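Long-range contact in protein ACDH-11, isoform b (Caenorhabditis elegans, PDB 4Y9J), which belongs to the acyl-CoA dehydrogenase family of flavoproteins and holds flavin-adenine dinucleotide together with the ligand UCC: residues R377-S382 and M393-I398. Residues are numbered along the deposited sequence; the frame is centred on the assembly and turned at random.
With UCC (S-{(3S,5R,9R)-1-[(2R,3S,4R,5R)-5-(6-amino-9H-purin-9-yl)-4-hydroxy-3-(phosphonooxy)tetrahydrofuran-2-yl]-3,5,9-trihydroxy-8,8-dimethyl-3,5-dioxido-10,14-dioxo-2,4,6-trioxa-11,15-diaza-3lambda~5~,5lambda~5~-diphosphaheptadecan-17-yl} undecanethioate), chain F.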
loop_
_atom_site.group_PDB
_atom_site.type_symbol
_atom_site.label_atom_id
_atom_site.label_comp_id
_atom_site.label_asym_id
_atom_site.label_seq_id
_atom_site.Cartn_x
_atom_site.Cartn_y
_atom_site.Cartn_z
ATOM N N ARG B 377 -11.455 42.260 12.812
ATOM C CA ARG B 377 -11.539 43.659 13.348
ATOM C C ARG B 377 -11.987 43.669 14.779
ATOM O O ARG B 377 -11.326 44.283 15.636
ATOM C CB ARG B 377 -12.495 44.500 12.517
ATOM C CG ARG B 377 -12.534 45.955 12.852
ATOM C CD ARG B 377 -13.585 46.728 12.057
ATOM N NE ARG B 377 -14.950 46.439 12.504
ATOM C CZ ARG B 377 -15.584 47.074 13.459
ATOM N NH1 ARG B 377 -14.984 48.072 14.096
ATOM N NH2 ARG B 377 -16.799 46.716 13.804
ATOM N N LEU B 378 -13.101 43.013 15.056
ATOM C CA LEU B 378 -13.696 42.973 16.410
ATOM C C LEU B 378 -12.795 42.235 17.411
ATOM O O LEU B 378 -12.731 42.618 18.586
ATOM C CB LEU B 378 -15.076 42.288 16.420
ATOM C CG LEU B 378 -16.182 43.057 15.681
ATOM C CD1 LEU B 378 -17.357 42.112 15.424
ATOM C CD2 LEU B 378 -16.591 44.273 16.449
ATOM N N LEU B 379 -12.047 41.250 16.934
ATOM C CA LEU B 379 -11.140 40.507 17.820
ATOM C C LEU B 379 -10.004 41.412 18.227
ATOM O O LEU B 379 -9.609 41.491 19.396
ATOM C CB LEU B 379 -10.606 39.251 17.134
ATOM C CG LEU B 379 -9.598 38.400 17.925
ATOM C CD1 LEU B 379 -10.214 37.892 19.215
ATOM C CD2 LEU B 379 -9.074 37.244 17.081
ATOM N N GLY B 380 -9.437 42.083 17.236
ATOM C CA GLY B 380 -8.354 43.022 17.484
ATOM C C GLY B 380 -8.729 44.135 18.445
ATOM O O GLY B 380 -7.974 44.427 19.417
ATOM N N LEU B 381 -9.886 44.775 18.210
ATOM C CA LEU B 381 -10.389 45.814 19.124
ATOM C C LEU B 381 -10.551 45.290 20.551
ATOM O O LEU B 381 -10.134 45.950 21.514
ATOM C CB LEU B 381 -11.686 46.382 18.618
ATOM C CG LEU B 381 -11.655 47.264 17.379
ATOM C CD1 LEU B 381 -13.097 47.557 16.994
ATOM C CD2 LEU B 381 -10.930 48.560 17.636
ATOM N N SER B 382 -11.001 44.057 20.706
ATOM C CA SER B 382 -11.167 43.507 22.036
ATOM C C SER B 382 -9.834 43.260 22.770
ATOM O O SER B 382 -9.658 43.585 23.963
ATOM C CB SER B 382 -11.873 42.187 21.896
ATOM O OG SER B 382 -12.054 41.678 23.181
ATOM N N MET B 393 -20.078 42.820 22.391
ATOM C CA MET B 393 -21.197 41.883 22.147
ATOM C C MET B 393 -21.131 41.251 20.757
ATOM O O MET B 393 -21.353 40.042 20.625
ATOM C CB MET B 393 -22.568 42.549 22.377
ATOM C CG MET B 393 -22.848 42.741 23.867
ATOM S SD MET B 393 -24.468 43.481 24.192
ATOM C CE MET B 393 -24.049 45.199 23.954
ATOM N N MET B 394 -20.849 42.057 19.736
ATOM C CA MET B 394 -20.767 41.558 18.380
ATOM C C MET B 394 -19.618 40.559 18.180
ATOM O O MET B 394 -19.733 39.638 17.352
ATOM C CB MET B 394 -20.671 42.707 17.371
ATOM C CG MET B 394 -21.962 43.481 17.193
ATOM S SD MET B 394 -23.372 42.396 16.973
ATOM C CE MET B 394 -24.014 42.272 18.651
ATOM N N LEU B 395 -18.532 40.684 18.943
ATOM C CA LEU B 395 -17.463 39.664 18.879
ATOM C C LEU B 395 -17.967 38.335 19.374
ATOM O O LEU B 395 -17.722 37.314 18.754
ATOM C CB LEU B 395 -16.249 40.053 19.729
ATOM C CG LEU B 395 -15.054 39.102 19.811
ATOM C CD1 LEU B 395 -14.535 38.599 18.455
ATOM C CD2 LEU B 395 -13.960 39.760 20.632
ATOM N N ARG B 396 -18.721 38.340 20.461
ATOM C CA ARG B 396 -19.185 37.072 21.040
ATOM C C ARG B 396 -20.219 36.391 20.160
ATOM O O ARG B 396 -20.214 35.140 20.029
ATOM C CB ARG B 396 -19.755 37.309 22.448
ATOM C CG ARG B 396 -20.310 36.028 23.084
ATOM C CD ARG B 396 -19.281 34.964 23.434
ATOM N NE ARG B 396 -19.889 33.758 23.990
ATOM C CZ ARG B 396 -20.213 32.656 23.286
ATOM N NH1 ARG B 396 -19.942 32.542 21.973
ATOM N NH2 ARG B 396 -20.794 31.638 23.924
ATOM N N LEU B 397 -21.046 37.216 19.520
ATOM C CA LEU B 397 -22.099 36.748 18.612
ATOM C C LEU B 397 -21.542 36.267 17.256
ATOM O O LEU B 397 -21.937 35.196 16.741
ATOM C CB LEU B 397 -23.099 37.861 18.342
ATOM C CG LEU B 397 -24.153 37.510 17.307
ATOM C CD1 LEU B 397 -24.976 36.339 17.839
ATOM C CD2 LEU B 397 -25.011 38.713 16.959
ATOM N N ILE B 398 -20.661 37.065 16.659
ATOM C CA ILE B 398 -20.155 36.788 15.318
ATOM C C ILE B 398 -19.339 35.497 15.173
ATOM O O ILE B 398 -19.361 34.879 14.141
ATOM C CB ILE B 398 -19.419 37.994 14.724
ATOM C CG1 ILE B 398 -19.411 37.913 13.199
ATOM C CG2 ILE B 398 -18.001 38.087 15.239
ATOM C CD1 ILE B 398 -18.822 39.138 12.558
HETATM O OA1 UCC F . -12.685 19.674 16.958
HETATM C CA1 UCC F . -11.590 19.988 17.567
HETATM C CA2 UCC F . -10.193 20.204 16.973
HETATM C CA3 UCC F . -10.037 20.418 15.500
HETATM C CA4 UCC F . -8.986 21.533 15.180
HETATM C CA5 UCC F . -9.702 22.752 14.583
HETATM C CA6 UCC F . -8.946 23.320 13.432
HETATM C CA7 UCC F . -9.650 24.528 12.837
HETATM C CA8 UCC F . -8.578 24.924 11.903
HETATM C CA9 UCC F . -8.874 25.253 10.541
HETATM C C10 UCC F . -8.311 24.323 9.564
HETATM C C11 UCC F . -9.571 23.766 8.917
HETATM S S UCC F . -11.422 20.196 19.218
HETATM C CP1 UCC F . -13.040 19.879 20.019
HETATM C CP2 UCC F . -14.146 20.806 19.616
HETATM N NP1 UCC F . -15.329 20.690 20.493
HETATM C CP3 UCC F . -16.245 21.656 20.416
HETATM O OP1 UCC F . -16.230 22.564 19.585
HETATM C CP4 UCC F . -17.328 21.652 21.476
HETATM C CP5 UCC F . -18.702 21.725 20.794
HETATM N NP2 UCC F . -19.622 21.907 21.910
HETATM C CP6 UCC F . -19.899 23.081 22.476
HETATM O OP2 UCC F . -19.492 24.150 22.044
HETATM C CP8 UCC F . -20.871 23.007 23.637
HETATM O OP3 UCC F . -21.858 24.073 23.487
HETATM C CPB UCC F . -20.305 23.286 25.009
HETATM C CP7 UCC F . -19.328 24.457 25.192
HETATM C CP9 UCC F . -19.136 22.208 25.055
HETATM C CPA UCC F . -21.099 22.645 26.168
HETATM O O7 UCC F . -20.431 22.923 27.425
HETATM P P2 UCC F . -21.260 22.850 28.815
HETATM O O21 UCC F . -20.332 23.117 29.989
HETATM O O22 UCC F . -22.179 21.625 28.701
HETATM O O6 UCC F . -22.269 24.105 28.582
HETATM P P1 UCC F . -22.397 25.453 29.421
HETATM O O11 UCC F . -22.761 25.211 30.879
HETATM O O12 UCC F . -23.308 26.281 28.564
HETATM O "O5'" UCC F . -20.833 26.019 29.294
HETATM C "C5'" UCC F . -20.031 26.210 30.485
HETATM C "C4'" UCC F . -19.446 27.634 30.554
HETATM C "C3'" UCC F . -20.547 28.689 30.591
HETATM O "O3'" UCC F . -20.006 29.745 31.344
HETATM P P3 UCC F . -20.606 30.184 32.738
HETATM O O33 UCC F . -19.631 31.252 33.179
HETATM O O32 UCC F . -20.428 28.974 33.624
HETATM O O31 UCC F . -22.054 30.624 32.403
HETATM C "C2'" UCC F . -20.737 29.153 29.154
HETATM O "O2'" UCC F . -21.100 30.523 28.997
HETATM O "O4'" UCC F . -18.674 27.902 29.364
HETATM C "C1'" UCC F . -19.287 28.988 28.681
HETATM N N9 UCC F . -19.102 28.847 27.229
HETATM C C4 UCC F . -18.574 29.818 26.491
HETATM N N3 UCC F . -18.032 31.034 26.737
HETATM C C8 UCC F . -19.486 27.801 26.461
HETATM N N7 UCC F . -19.161 28.066 25.182
HETATM C C5 UCC F . -18.585 29.289 25.128
HETATM C C6 UCC F . -17.962 30.146 24.085
HETATM N N6 UCC F . -17.939 29.711 22.799
HETATM N N1 UCC F . -17.501 31.383 24.458
HETATM C C2 UCC F . -17.543 31.795 25.742
#
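Leu-395 and Leu-378 carry the apolar contact between helices 352-383 and 389-419, their CA atoms 5.6 Å apart and their CB atoms 4.2 Å apart. Both methyls of Leu-395 lie against the backbone of the other helix. With CG anti to the backbone N (chi1 179°), the side chain reaches across and splits: CD1 rests on the N and CA of Leu-379, and CD2 runs up to Ser-382, 3.4 Å from its CB, a tight carbon pair. CD2 also lies 3.7 Å from Leu-378 O, which already accepts the Ser-382 N-H within its helix. Leu-378 CD1 lies beside Met-394, the two side chains pointing the same way, 3.9 Å from Met-394 CB, and meets Ile-398 CG2 one helical turn further on. Met-394 starts toward helix 352-383, bends at chi2 and chi3 and ends away from it; its side chain also touches Ala-469 and Phe-470 of helix 466-478. Tyr-535 of helix 524-545 touches Leu-378, Met-394 and Ile-398 alike.

The two helices are consecutive members of the C-terminal helical bundle of the acyl-CoA dehydrogenase fold, joined by a short connection. Here their local axes approach to 9.2 Å and their N-to-C directions make 133°, well off antiparallel, and no hydrogen bond links the segments.

Polar and ligand contacts lie away from this seam. Arg-396, part of the UCC pocket, lays its guanidinium over the adenine of UCC, the two planes nearly parallel: UCC N1 stands 3.2 Å above the guanidinium plane, over its centre, and Arg-396 NH2 comes 3.2 Å from UCC C6. NH2 of the same group forms a salt bridge with Asp-455 OD1 of helix 449-461.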